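Local coordinates for alpha-galactosidase (Thermus thermophilus, PDB 6LCJ), which probably hydrolyses terminal alpha-linked galactose from galacto-oligosaccharides, as a hexameric glycoside hydrolase of family 36, at residues Ala103-Ala108 with Ala132-Tyr137; Glu33-Pro38 with Glu119-Gly124; Phe46-Gln51 with Ser91-Leu96; Gly112-Gly117 with Arg125-Gly130; Met4-Gly9 with Glu18-Ala23. One frame throughout, in Å; residues are numbered along the deposited sequence.

All five contacts lie in the N-terminal beta-sandwich. Contacts 1, 2 and 3 are buried, contact 4 partly so, and contact 5 lies at the surface. Contacts 1 and 3 belong to one sheet, where strands 93-97 and 102-108 are neighbours. Contacts 2 and 4 belong to the other sheet and share strand 122-126; both also touch a second subunit. Contact 5 spans the two sheets at their edge strands. Chemistry follows place. Contact 1 combines backbone hydrogen bonds with apolar side-chain packing. Contact 2 adds a salt bridge on its outer face. Contacts 3 and 4 use waters and polar side chains that reach residues beyond the sandwich. Contact 5 has no hydrogen bond between its segments.

Contact 1 of 5, residues Ala103-Ala108 with Ala132-Tyr137; sequences ALLLGA and AWFLAY
Leu106 and Ala108 form a shallow hollow, and the indole of Trp133 lies in it. Trp133 CE3 is 3.8 Å from Leu106 CG, and Trp133 CZ3 is 3.9 Å from Ala108 CB. Trp133 CG stands beside its own backbone N and opposite the carbonyl carbon (chi1 -59°), which brings the six-membered ring across the partner strand. Ala108 is small, and the ring comes close to its backbone. Leu135 is the next bump on this face. Its CD1 touches Leu105 O at 3.4 Å and, on another side, Leu104 CD1 at 3.8 Å.

On the other face Leu105 and Phe134 meet nearly perpendicular, with Leu105 CD2 3.9 Å from Phe134 CD2. Gly107 adds no bump here; a side chain there would crowd Leu105 CD2. Helix 140-149 covers this face, while Leu104, Leu106, Trp133 and Leu135 pack on strand 33-37 of the second sheet. Trp133 NE1 donates to Gly31 O. Replacing Trp133 by an alanine would probably open a gap over Leu106 and Ala108 and leave Gly31 O without the indole N-H.

The strands are antiparallel. Leu105 pairs with Ala136 and Gly107 with Phe134, each through two bonds. The straightest runs from Phe134 N to Gly107 O, 2.7 Å at 173°. The polar backbone atoms of these pairs thus satisfy one another, and apolar side chains line both buried faces.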
# COMPACT_ATOMS: atom_id res chain seq x y z
N ALA E 103 -39.22 22.12 5.68
CA ALA E 103 -37.92 21.79 6.25
C ALA E 103 -38.05 21.39 7.71
O ALA E 103 -38.79 22.01 8.48
CB ALA E 103 -36.96 22.96 6.12
N LEU E 104 -37.34 20.33 8.09
CA LEU E 104 -37.14 19.99 9.50
C LEU E 104 -35.81 20.60 9.92
O LEU E 104 -34.76 20.20 9.42
CB LEU E 104 -37.16 18.48 9.70
CG LEU E 104 -36.95 17.98 11.13
CD1 LEU E 104 -38.20 18.25 11.95
CD2 LEU E 104 -36.60 16.51 11.13
N LEU E 105 -35.86 21.57 10.82
CA LEU E 105 -34.69 22.34 11.23
C LEU E 105 -34.27 21.98 12.64
O LEU E 105 -35.11 21.93 13.55
CB LEU E 105 -34.97 23.85 11.15
CG LEU E 105 -33.84 24.83 11.47
CD1 LEU E 105 -33.98 26.11 10.66
CD2 LEU E 105 -33.77 25.15 12.97
N LEU E 106 -32.97 21.76 12.82
CA LEU E 106 -32.36 21.57 14.13
C LEU E 106 -31.21 22.55 14.24
O LEU E 106 -30.22 22.44 13.51
CB LEU E 106 -31.86 20.13 14.29
CG LEU E 106 -31.10 19.86 15.58
CD1 LEU E 106 -32.09 19.73 16.75
CD2 LEU E 106 -30.18 18.64 15.46
N GLY E 107 -31.32 23.51 15.17
CA GLY E 107 -30.31 24.54 15.31
C GLY E 107 -29.84 24.80 16.73
O GLY E 107 -30.64 24.93 17.65
N ALA E 108 -28.53 24.90 16.92
CA ALA E 108 -27.98 25.17 18.24
C ALA E 108 -28.32 26.58 18.72
O ALA E 108 -28.28 27.54 17.95
CB ALA E 108 -26.47 24.98 18.24
N ALA E 132 -28.66 23.97 24.43
CA ALA E 132 -30.03 23.94 23.97
C ALA E 132 -30.08 23.90 22.45
O ALA E 132 -29.08 24.14 21.76
CB ALA E 132 -30.82 25.15 24.49
N TRP E 133 -31.28 23.64 21.93
CA TRP E 133 -31.52 23.45 20.51
C TRP E 133 -32.89 23.99 20.17
O TRP E 133 -33.82 23.90 20.98
CB TRP E 133 -31.47 21.98 20.09
CG TRP E 133 -30.20 21.29 20.37
CD1 TRP E 133 -29.84 20.65 21.52
CD2 TRP E 133 -29.09 21.15 19.47
NE1 TRP E 133 -28.59 20.13 21.39
CE2 TRP E 133 -28.10 20.42 20.14
CE3 TRP E 133 -28.84 21.58 18.16
CZ2 TRP E 133 -26.87 20.10 19.55
CZ3 TRP E 133 -27.61 21.26 17.58
CH2 TRP E 133 -26.65 20.54 18.28
N PHE E 134 -33.01 24.53 18.97
CA PHE E 134 -34.30 24.87 18.41
C PHE E 134 -34.64 23.79 17.40
O PHE E 134 -33.79 23.41 16.59
CB PHE E 134 -34.29 26.24 17.73
CG PHE E 134 -35.62 26.64 17.17
CD1 PHE E 134 -36.73 26.72 18.00
CD2 PHE E 134 -35.76 26.90 15.83
CE1 PHE E 134 -37.96 27.07 17.50
CE2 PHE E 134 -37.00 27.25 15.31
CZ PHE E 134 -38.11 27.34 16.15
N LEU E 135 -35.86 23.26 17.49
CA LEU E 135 -36.32 22.26 16.53
C LEU E 135 -37.68 22.69 16.00
O LEU E 135 -38.56 23.05 16.78
CB LEU E 135 -36.41 20.87 17.17
CG LEU E 135 -37.23 19.82 16.40
CD1 LEU E 135 -36.45 19.32 15.20
CD2 LEU E 135 -37.65 18.68 17.30
N ALA E 136 -37.83 22.65 14.69
CA ALA E 136 -39.02 23.16 14.05
C ALA E 136 -39.27 22.39 12.76
O ALA E 136 -38.34 21.84 12.16
CB ALA E 136 -38.90 24.66 13.79
N TYR E 137 -40.53 22.36 12.35
CA TYR E 137 -40.93 21.73 11.10
C TYR E 137 -42.01 22.60 10.47
O TYR E 137 -42.96 22.99 11.14
CB TYR E 137 -41.47 20.31 11.33
CG TYR E 137 -41.86 19.61 10.06
CD1 TYR E 137 -41.03 19.66 8.94
CD2 TYR E 137 -43.04 18.89 9.98
CE1 TYR E 137 -41.38 19.01 7.77
CE2 TYR E 137 -43.40 18.23 8.80
CZ TYR E 137 -42.56 18.30 7.70
OH TYR E 137 -42.91 17.65 6.54

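Contact 2 of 5, residues Glu33-Pro38 with Glu119-Gly124; sequences EVRVFP and EDLLLG
Phe37 lays one face of its ring against Leu121. Leu121 CD1 sits 3.8 Å from the centroid of the Phe37 ring, 22° off the normal and shifted toward the rim. The leucine runs along the ring in the same direction. Leu121 CG is trans to its own N (chi1 174°), which carries CD1 over the Phe37 ring and to within 3.3 Å of Val36 O.

Farther along this face Leu123 packs against a charged pair. Its CD1 rests 3.3 Å from Glu33 OE2 and 3.4 Å from Arg35 NE. Beside that methyl the two charged groups hold each other. Arg35 meets Glu33 side-on, and both NE and NH2 bind the single oxygen OE2, which lies close to the guanidinium plane. The Arg35 NE to Glu33 OE2 distance is 3.1 Å. Arg35 NH2 also bonds to Asp256 O of a second subunit, and together these bonds help fix the rotation of the guanidinium. Asp120 forms salt bridges to Arg118 of its own chain and to Arg255 of that subunit.

Val34, Val36 and Leu122 point to the opposite face and pack on strand 102-108. Gly124 pairs with Val34, and a side chain on it would press on Val34 CG2. Paired backbone bonds join Val34 to Gly124 and Val36 to Leu122; Val36 N to Leu122 O is 2.9 Å. At the far end Pro38 CD abuts Asp120 O. One face turned to a partner subunit and one to a second sheet fit an outer layer of the N-terminal beta-sandwich of family 36 glycosidases.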
# COMPACT_ATOMS: atom_id res chain seq x y z
N GLU E 33 -25.90 15.72 22.91
CA GLU E 33 -26.22 15.11 21.64
C GLU E 33 -27.73 14.91 21.54
O GLU E 33 -28.35 14.46 22.50
CB GLU E 33 -25.51 13.77 21.43
CG GLU E 33 -25.63 13.31 19.99
CD GLU E 33 -24.89 12.03 19.71
OE1 GLU E 33 -23.71 11.91 20.13
OE2 GLU E 33 -25.50 11.15 19.07
N VAL E 34 -28.30 15.27 20.40
CA VAL E 34 -29.73 15.10 20.17
C VAL E 34 -29.91 14.45 18.81
O VAL E 34 -29.12 14.64 17.89
CB VAL E 34 -30.51 16.43 20.26
CG1 VAL E 34 -30.36 17.05 21.65
CG2 VAL E 34 -30.08 17.41 19.17
N ARG E 35 -30.96 13.64 18.70
CA ARG E 35 -31.26 12.91 17.48
C ARG E 35 -32.70 13.17 17.10
O ARG E 35 -33.59 12.97 17.93
CB ARG E 35 -31.01 11.41 17.66
CG ARG E 35 -29.58 11.10 18.04
CD ARG E 35 -29.18 9.70 17.64
NE ARG E 35 -27.77 9.48 17.90
CZ ARG E 35 -27.17 8.30 17.87
NH1 ARG E 35 -27.87 7.21 17.60
NH2 ARG E 35 -25.86 8.21 18.12
N VAL E 36 -32.92 13.63 15.88
CA VAL E 36 -34.26 13.94 15.38
C VAL E 36 -34.46 13.12 14.12
O VAL E 36 -33.60 13.12 13.24
CB VAL E 36 -34.43 15.45 15.10
CG1 VAL E 36 -35.79 15.72 14.51
CG2 VAL E 36 -34.21 16.26 16.37
N PHE E 37 -35.60 12.42 14.04
CA PHE E 37 -35.84 11.58 12.87
C PHE E 37 -36.95 12.18 12.04
O PHE E 37 -38.03 12.47 12.57
CB PHE E 37 -36.18 10.15 13.27
CG PHE E 37 -35.14 9.51 14.14
CD1 PHE E 37 -34.15 8.72 13.59
CD2 PHE E 37 -35.15 9.72 15.51
CE1 PHE E 37 -33.18 8.16 14.39
CE2 PHE E 37 -34.18 9.17 16.32
CZ PHE E 37 -33.19 8.39 15.76
N PRO E 38 -36.72 12.40 10.74
CA PRO E 38 -37.75 12.96 9.90
C PRO E 38 -38.92 12.01 9.77
O PRO E 38 -38.75 10.78 9.68
CB PRO E 38 -37.04 13.16 8.55
CG PRO E 38 -35.93 12.19 8.58
CD PRO E 38 -35.48 12.13 10.00
N GLU E 119 -30.20 10.76 5.43
CA GLU E 119 -31.55 10.69 4.87
C GLU E 119 -32.60 10.49 5.96
O GLU E 119 -33.75 10.92 5.82
CB GLU E 119 -31.65 9.56 3.84
CG GLU E 119 -33.07 9.24 3.33
CD GLU E 119 -33.71 8.00 4.00
OE1 GLU E 119 -34.96 7.98 4.12
OE2 GLU E 119 -32.97 7.07 4.39
N ASP E 120 -32.21 9.86 7.07
CA ASP E 120 -33.15 9.43 8.09
C ASP E 120 -32.89 10.09 9.44
O ASP E 120 -33.55 9.74 10.42
CB ASP E 120 -33.10 7.90 8.23
CG ASP E 120 -31.71 7.38 8.59
OD1 ASP E 120 -30.73 8.14 8.46
OD2 ASP E 120 -31.60 6.21 9.02
N LEU E 121 -31.97 11.04 9.51
CA LEU E 121 -31.58 11.53 10.82
C LEU E 121 -30.92 12.90 10.71
O LEU E 121 -30.08 13.12 9.82
CB LEU E 121 -30.63 10.53 11.49
CG LEU E 121 -30.04 10.99 12.82
CD1 LEU E 121 -31.15 11.04 13.86
CD2 LEU E 121 -28.91 10.09 13.23
N LEU E 122 -31.32 13.80 11.60
CA LEU E 122 -30.53 14.97 11.98
C LEU E 122 -29.92 14.68 13.34
O LEU E 122 -30.65 14.35 14.29
CB LEU E 122 -31.39 16.24 12.07
CG LEU E 122 -31.68 17.04 10.81
CD1 LEU E 122 -32.70 18.14 11.11
CD2 LEU E 122 -30.39 17.64 10.25
N LEU E 123 -28.60 14.80 13.45
CA LEU E 123 -27.91 14.58 14.71
C LEU E 123 -27.13 15.84 15.09
O LEU E 123 -26.23 16.26 14.36
CB LEU E 123 -26.98 13.36 14.61
CG LEU E 123 -26.35 12.84 15.90
CD1 LEU E 123 -25.95 11.38 15.76
CD2 LEU E 123 -25.13 13.67 16.26
N GLY E 124 -27.47 16.42 16.24
CA GLY E 124 -26.76 17.57 16.75
C GLY E 124 -25.83 17.17 17.87
O GLY E 124 -26.21 16.42 18.77

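Contact 3 of 5, residues Phe46-Gln51 with Ser91-Leu96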
# COMPACT_ATOMS: atom_id res chain seq x y z
N PHE E 46 -29.60 20.59 4.61
CA PHE E 46 -29.05 21.94 4.62
C PHE E 46 -27.67 21.91 5.28
O PHE E 46 -27.53 21.67 6.49
CB PHE E 46 -29.97 22.92 5.35
CG PHE E 46 -29.39 24.31 5.41
CD1 PHE E 46 -29.19 25.04 4.26
CD2 PHE E 46 -29.02 24.87 6.63
CE1 PHE E 46 -28.64 26.32 4.31
CE2 PHE E 46 -28.49 26.14 6.68
CZ PHE E 46 -28.30 26.87 5.52
N ARG E 47 -26.65 22.17 4.47
CA ARG E 47 -25.27 22.07 4.90
C ARG E 47 -24.80 23.49 5.20
O ARG E 47 -24.50 24.26 4.28
CB ARG E 47 -24.44 21.40 3.81
CG ARG E 47 -23.06 20.96 4.25
CD ARG E 47 -22.02 22.03 4.01
NE ARG E 47 -20.71 21.58 4.44
CZ ARG E 47 -19.64 22.36 4.53
NH1 ARG E 47 -19.73 23.65 4.23
NH2 ARG E 47 -18.48 21.86 4.93
N HIS E 48 -24.75 23.85 6.48
CA HIS E 48 -24.30 25.17 6.89
C HIS E 48 -22.80 25.16 7.25
O HIS E 48 -22.40 24.58 8.26
CB HIS E 48 -25.10 25.70 8.07
CG HIS E 48 -24.77 27.12 8.37
ND1 HIS E 48 -24.13 27.51 9.53
CD2 HIS E 48 -24.89 28.24 7.61
CE1 HIS E 48 -23.91 28.81 9.48
NE2 HIS E 48 -24.37 29.28 8.33
N GLY E 49 -21.99 25.83 6.43
CA GLY E 49 -20.57 25.92 6.70
C GLY E 49 -20.25 26.80 7.90
O GLY E 49 -21.07 27.58 8.40
N TRP E 50 -19.00 26.68 8.35
CA TRP E 50 -18.60 27.25 9.64
C TRP E 50 -18.48 28.77 9.60
O TRP E 50 -18.94 29.46 10.51
CB TRP E 50 -17.27 26.65 10.07
CG TRP E 50 -16.83 27.07 11.43
CD1 TRP E 50 -17.60 27.19 12.56
CD2 TRP E 50 -15.49 27.40 11.82
NE1 TRP E 50 -16.82 27.58 13.62
CE2 TRP E 50 -15.53 27.70 13.20
CE3 TRP E 50 -14.26 27.44 11.14
CZ2 TRP E 50 -14.38 28.06 13.91
CZ3 TRP E 50 -13.13 27.79 11.85
CH2 TRP E 50 -13.19 28.09 13.22
N GLN E 51 -17.80 29.30 8.58
CA GLN E 51 -17.43 30.71 8.57
C GLN E 51 -17.92 31.38 7.28
O GLN E 51 -18.54 30.77 6.41
CB GLN E 51 -15.91 30.87 8.78
CG GLN E 51 -15.04 30.02 7.88
CD GLN E 51 -13.98 30.83 7.15
OE1 GLN E 51 -14.25 31.94 6.67
NE2 GLN E 51 -12.77 30.27 7.04
N SER E 91 -22.31 23.27 10.50
CA SER E 91 -22.02 24.02 11.72
C SER E 91 -23.29 24.65 12.28
O SER E 91 -24.00 25.38 11.58
CB SER E 91 -20.98 25.11 11.46
OG SER E 91 -21.04 26.06 12.52
N GLY E 92 -23.55 24.38 13.56
CA GLY E 92 -24.56 25.10 14.32
C GLY E 92 -25.99 24.72 14.00
O GLY E 92 -26.77 24.49 14.92
N VAL E 93 -26.35 24.66 12.71
CA VAL E 93 -27.72 24.36 12.31
C VAL E 93 -27.72 23.43 11.10
O VAL E 93 -26.82 23.45 10.26
CB VAL E 93 -28.51 25.66 12.00
CG1 VAL E 93 -27.78 26.49 10.97
CG2 VAL E 93 -29.96 25.35 11.53
N GLY E 94 -28.75 22.58 11.03
CA GLY E 94 -28.97 21.74 9.88
C GLY E 94 -30.45 21.62 9.62
O GLY E 94 -31.28 22.02 10.45
N ALA E 95 -30.78 21.08 8.45
CA ALA E 95 -32.18 20.88 8.14
C ALA E 95 -32.32 19.79 7.09
O ALA E 95 -31.42 19.59 6.26
CB ALA E 95 -32.85 22.18 7.65
N LEU E 96 -33.44 19.09 7.15
CA LEU E 96 -33.81 18.08 6.18
C LEU E 96 -35.06 18.56 5.44
O LEU E 96 -35.92 19.24 6.02
CB LEU E 96 -34.06 16.72 6.84
CG LEU E 96 -32.82 16.02 7.42
CD1 LEU E 96 -33.19 14.75 8.17
CD2 LEU E 96 -31.80 15.73 6.32
O HOH W 1 -25.68 21.95 8.43
O HOH W 2 -21.44 29.08 12.17
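His48 turns the edge of its ring to Ser91. Its ND1 donates to Ser91 O at 3.0 Å, with the oxygen close to the ring plane. His48 CG lies trans to its own N (chi1 -172°), which swings ND1 to the Ser91 carbonyl. Val93 N binds the same oxygen from the opposite face of the carbonyl, so two donors grip it. In return Ser91 N donates to His48 O, a short bond of 2.6 Å at 174°. Val93 CG1 lies 4.0 Å from His48 CG.

Farther along, the strands part. Water 1 bridges them here: it donates to Phe46 O and Val93 O and accepts from His48 N. Direct contact resumes where Phe46 N donates to Ala95 O, 2.7 Å. At the other end Ser91 OG meets the Trp50 ring in plane, 3.6 Å from Trp50 CD1, and water 2 links Ser91 OG to Trp50 O.

In the second shell, Arg390 NE bonds to His48 NE2 and Glu317 bonds to Trp50 NE1. The imidazole is thus held at both nitrogens. A leucine in place of His48 would probably cost Ser91 O one of its two donors and leave Arg390 NE without this acceptor. The arrangement is a water-bridged antiparallel strand pair, at the end of the beta-sandwich that meets the catalytic barrel.

Contact 4 of 5, residues Gly112-Gly117 with Arg125-Gly130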
# COMPACT_ATOMS: atom_id res chain seq x y z
N GLY E 112 -20.52 26.15 19.73
CA GLY E 112 -19.70 24.95 19.64
C GLY E 112 -20.41 23.71 19.17
O GLY E 112 -19.98 22.60 19.52
N ALA E 113 -21.48 23.84 18.39
CA ALA E 113 -22.27 22.70 17.95
C ALA E 113 -22.06 22.41 16.46
O ALA E 113 -21.76 23.30 15.66
CB ALA E 113 -23.75 22.94 18.22
N ARG E 114 -22.21 21.14 16.11
CA ARG E 114 -22.25 20.69 14.73
C ARG E 114 -23.49 19.83 14.53
O ARG E 114 -24.06 19.31 15.49
CB ARG E 114 -21.00 19.90 14.36
CG ARG E 114 -19.71 20.68 14.48
CD ARG E 114 -18.59 19.78 14.10
NE ARG E 114 -17.26 20.35 14.20
CZ ARG E 114 -16.41 20.11 15.19
NH1 ARG E 114 -16.76 19.32 16.21
NH2 ARG E 114 -15.21 20.66 15.17
N VAL E 115 -23.93 19.69 13.28
CA VAL E 115 -25.16 18.95 12.98
C VAL E 115 -24.90 18.02 11.81
O VAL E 115 -24.47 18.46 10.74
CB VAL E 115 -26.35 19.88 12.69
CG1 VAL E 115 -27.55 19.05 12.25
CG2 VAL E 115 -26.69 20.70 13.92
N LEU E 116 -25.17 16.73 12.02
CA LEU E 116 -24.99 15.70 11.01
C LEU E 116 -26.33 15.41 10.34
O LEU E 116 -27.36 15.28 11.01
CB LEU E 116 -24.42 14.43 11.65
CG LEU E 116 -24.40 13.11 10.87
CD1 LEU E 116 -23.36 13.13 9.78
CD2 LEU E 116 -24.08 12.00 11.84
N GLY E 117 -26.32 15.37 9.02
CA GLY E 117 -27.53 15.10 8.29
C GLY E 117 -27.42 13.83 7.48
O GLY E 117 -26.49 13.69 6.69
N ARG E 125 -24.60 17.68 17.81
CA ARG E 125 -23.57 17.31 18.77
C ARG E 125 -22.78 18.55 19.17
O ARG E 125 -22.12 19.17 18.33
CB ARG E 125 -22.63 16.25 18.18
CG ARG E 125 -21.58 15.76 19.17
CD ARG E 125 -20.74 14.65 18.61
NE ARG E 125 -21.55 13.47 18.34
CZ ARG E 125 -21.19 12.50 17.51
NH1 ARG E 125 -20.04 12.57 16.87
NH2 ARG E 125 -22.00 11.46 17.33
N TYR E 126 -22.85 18.90 20.45
CA TYR E 126 -22.01 19.96 21.00
C TYR E 126 -20.60 19.43 21.21
O TYR E 126 -20.41 18.31 21.67
CB TYR E 126 -22.59 20.48 22.31
CG TYR E 126 -23.63 21.58 22.15
CD1 TYR E 126 -23.26 22.90 21.89
CD2 TYR E 126 -24.99 21.30 22.26
CE1 TYR E 126 -24.22 23.91 21.74
CE2 TYR E 126 -25.94 22.29 22.11
CZ TYR E 126 -25.56 23.59 21.85
OH TYR E 126 -26.52 24.56 21.71
N ALA E 127 -19.60 20.24 20.85
CA ALA E 127 -18.22 19.79 20.97
C ALA E 127 -17.72 19.88 22.41
O ALA E 127 -17.16 18.91 22.95
CB ALA E 127 -17.32 20.62 20.04
N GLY E 128 -17.92 21.03 23.05
CA GLY E 128 -17.60 21.14 24.46
C GLY E 128 -18.77 20.83 25.36
O GLY E 128 -19.35 19.74 25.30
N LYS E 129 -19.14 21.78 26.22
CA LYS E 129 -20.26 21.53 27.12
C LYS E 129 -21.57 21.61 26.35
O LYS E 129 -21.69 22.34 25.35
CB LYS E 129 -20.25 22.53 28.28
CG LYS E 129 -19.91 23.96 27.88
CD LYS E 129 -20.48 24.97 28.89
CE LYS E 129 -20.85 26.29 28.21
NZ LYS E 129 -21.58 27.24 29.10
N GLY E 130 -22.57 20.85 26.83
CA GLY E 130 -23.88 20.72 26.22
C GLY E 130 -24.61 22.03 25.96
O GLY E 130 -24.01 23.11 26.05
O HOH W 3 -19.44 18.53 17.58
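Gly112, Ala113 and Arg114 pair with Arg125, Tyr126 and Ala127 at the open end of an antiparallel beta hairpin. The hairpin is made by strands 113-117 and 122-126. Arg114 and Arg125 are a hydrogen-bonded pair, with Arg125 N to Arg114 O at 2.9 Å. Beyond it, Ala127 N donates to Gly112 O at 2.7 Å, which carries the pairing past the last strand residues.

Between these bonds Ala113 faces Tyr126. Ala113 CB lies over one face of the phenol, 3.9 Å from the ring centroid and 22° off the normal, a CH-pi contact. Gly130 C covers the opposite face, 3.8 Å above the plane, so the ring is clamped. The Tyr126 hydroxyl is hydrogen-bonded to Ala132 O and Asp110 N, which fixes its far end.

The two arginines share the other face. Arg114 runs extended from CG to NE and brings NH1 near Ala127 CB. Water 3 accepts from Arg114 NH1 at 3.1 Å and donates to Arg125 O at 2.9 Å. That carbonyl also takes Arg114 N, which approaches tilted 34° from its plane. The charge of Arg114 is met by Glu315 and Asp79. Arg125 leads away and pairs with Glu33.

Strand 89-91 borders strand 113-117, and strand 33-37 borders strand 122-126. Helix 80-84 packs on Arg114. On the inner side Ala113 and Tyr126 rest on strand 102-108 of the second sheet.

Contact 5 of 5, residues Met4-Gly9 with Glu18-Ala23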
# COMPACT_ATOMS: atom_id res chain seq x y z
N MET E 4 -38.35 10.56 22.88
CA MET E 4 -39.48 11.47 22.95
C MET E 4 -40.27 11.43 21.65
O MET E 4 -39.80 10.97 20.61
CB MET E 4 -39.05 12.92 23.24
CG MET E 4 -38.67 13.20 24.68
SD MET E 4 -37.51 14.58 24.81
CE MET E 4 -37.14 14.58 26.57
N ARG E 5 -41.48 11.95 21.73
CA ARG E 5 -42.43 11.87 20.64
C ARG E 5 -43.23 13.16 20.68
O ARG E 5 -43.68 13.56 21.76
CB ARG E 5 -43.32 10.64 20.81
CG ARG E 5 -44.31 10.37 19.71
CD ARG E 5 -45.33 9.35 20.23
NE ARG E 5 -46.03 8.62 19.17
CZ ARG E 5 -46.23 7.31 19.17
NH1 ARG E 5 -45.79 6.56 20.18
NH2 ARG E 5 -46.88 6.73 18.16
N LEU E 6 -43.38 13.82 19.54
CA LEU E 6 -44.21 15.02 19.56
C LEU E 6 -44.77 15.27 18.17
O LEU E 6 -44.33 14.70 17.17
CB LEU E 6 -43.44 16.25 20.04
CG LEU E 6 -42.36 16.77 19.11
CD1 LEU E 6 -42.28 18.27 19.19
CD2 LEU E 6 -41.09 16.22 19.59
N ASN E 7 -45.77 16.15 18.14
CA ASN E 7 -46.35 16.65 16.90
C ASN E 7 -45.81 18.05 16.65
O ASN E 7 -45.84 18.90 17.55
CB ASN E 7 -47.87 16.65 16.98
CG ASN E 7 -48.50 17.57 15.97
OD1 ASN E 7 -49.21 18.51 16.34
ND2 ASN E 7 -48.24 17.32 14.69
N LEU E 8 -45.29 18.29 15.45
CA LEU E 8 -44.49 19.49 15.22
C LEU E 8 -45.02 20.35 14.09
O LEU E 8 -45.28 21.54 14.30
CB LEU E 8 -43.03 19.10 14.97
CG LEU E 8 -42.04 20.21 15.33
CD1 LEU E 8 -42.36 20.88 16.67
CD2 LEU E 8 -40.63 19.66 15.31
N GLY E 9 -45.16 19.82 12.88
CA GLY E 9 -45.69 20.65 11.81
C GLY E 9 -46.93 20.03 11.20
O GLY E 9 -47.05 19.94 9.98
N GLU E 18 -32.47 15.05 26.05
CA GLU E 18 -32.56 14.98 27.50
C GLU E 18 -33.69 15.82 28.06
O GLU E 18 -34.15 15.56 29.17
CB GLU E 18 -31.25 15.40 28.15
CG GLU E 18 -30.07 14.62 27.63
CD GLU E 18 -28.79 14.99 28.35
OE1 GLU E 18 -27.72 14.89 27.72
OE2 GLU E 18 -28.87 15.38 29.55
N GLY E 19 -34.14 16.83 27.33
CA GLY E 19 -35.26 17.64 27.79
C GLY E 19 -35.97 18.27 26.61
O GLY E 19 -35.46 18.28 25.48
N LEU E 20 -37.16 18.79 26.88
CA LEU E 20 -37.96 19.41 25.85
C LEU E 20 -38.88 20.43 26.49
O LEU E 20 -39.44 20.19 27.57
CB LEU E 20 -38.76 18.36 25.06
CG LEU E 20 -39.69 18.86 23.95
CD1 LEU E 20 -39.83 17.80 22.87
CD2 LEU E 20 -41.08 19.24 24.47
N GLU E 21 -39.05 21.56 25.81
CA GLU E 21 -39.91 22.64 26.25
C GLU E 21 -40.44 23.32 25.00
O GLU E 21 -39.79 23.30 23.96
CB GLU E 21 -39.12 23.59 27.17
CG GLU E 21 -39.51 25.05 27.14
CD GLU E 21 -38.40 25.94 27.68
OE1 GLU E 21 -37.29 25.41 27.92
OE2 GLU E 21 -38.63 27.16 27.87
N GLU E 22 -41.65 23.87 25.07
CA GLU E 22 -42.13 24.50 23.85
C GLU E 22 -41.45 25.86 23.68
O GLU E 22 -40.70 26.33 24.54
CB GLU E 22 -43.66 24.62 23.84
CG GLU E 22 -44.39 23.38 24.38
CD GLU E 22 -44.74 22.33 23.30
OE1 GLU E 22 -45.13 22.72 22.18
OE2 GLU E 22 -44.62 21.12 23.60
N ALA E 23 -41.71 26.49 22.53
CA ALA E 23 -40.93 27.66 22.11
C ALA E 23 -41.56 28.22 20.85
O ALA E 23 -42.16 27.46 20.08
CB ALA E 23 -39.47 27.28 21.86
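Met4, Leu6 and Leu20 meet where the edge strands of a beta-sandwich face each other. Strand 2-7 closes one sheet and strand 19-23 closes the other. Their axes come within 9.5 Å at 17°, so they run nearly parallel, too far apart for backbone pairing. Each strand bonds instead within its own sheet, to strand 12-17 or to strand 26-30. A classic beta bulge at Glu18 and Gly19, both opposite Trp30, lies at the start of the second segment.

Met4 has the most surface buried here. Its CG is turned from the carbonyl carbon (chi1 -77°) and the chain is extended beyond, so the thioether reaches across the gap. The Met4 and Leu20 side chains run antiparallel alongside one another, and Met4 SD lies 4.0 Å from Leu20 CB. Leu20 in turn sends its own branch back toward the first strand. There Leu20 CD1 touches Leu6 CD2 at 3.9 Å, the two leucines meeting at a slant. With Leu6 CG between its backbone N and carbonyl carbon (chi1 69°), CD2 is the branch that meets Leu20.

All of these contacts are apolar. Leu15 lies against Met4 and Leu6, and Leu29 against Leu20, which ties the edge into the interior of the sandwich. Arg5 points the other way and forms a salt bridge with Glu12. The farthest reach is the Met4 methyl: CE stops 3.8 Å from Gly19 CA, on the bulge itself.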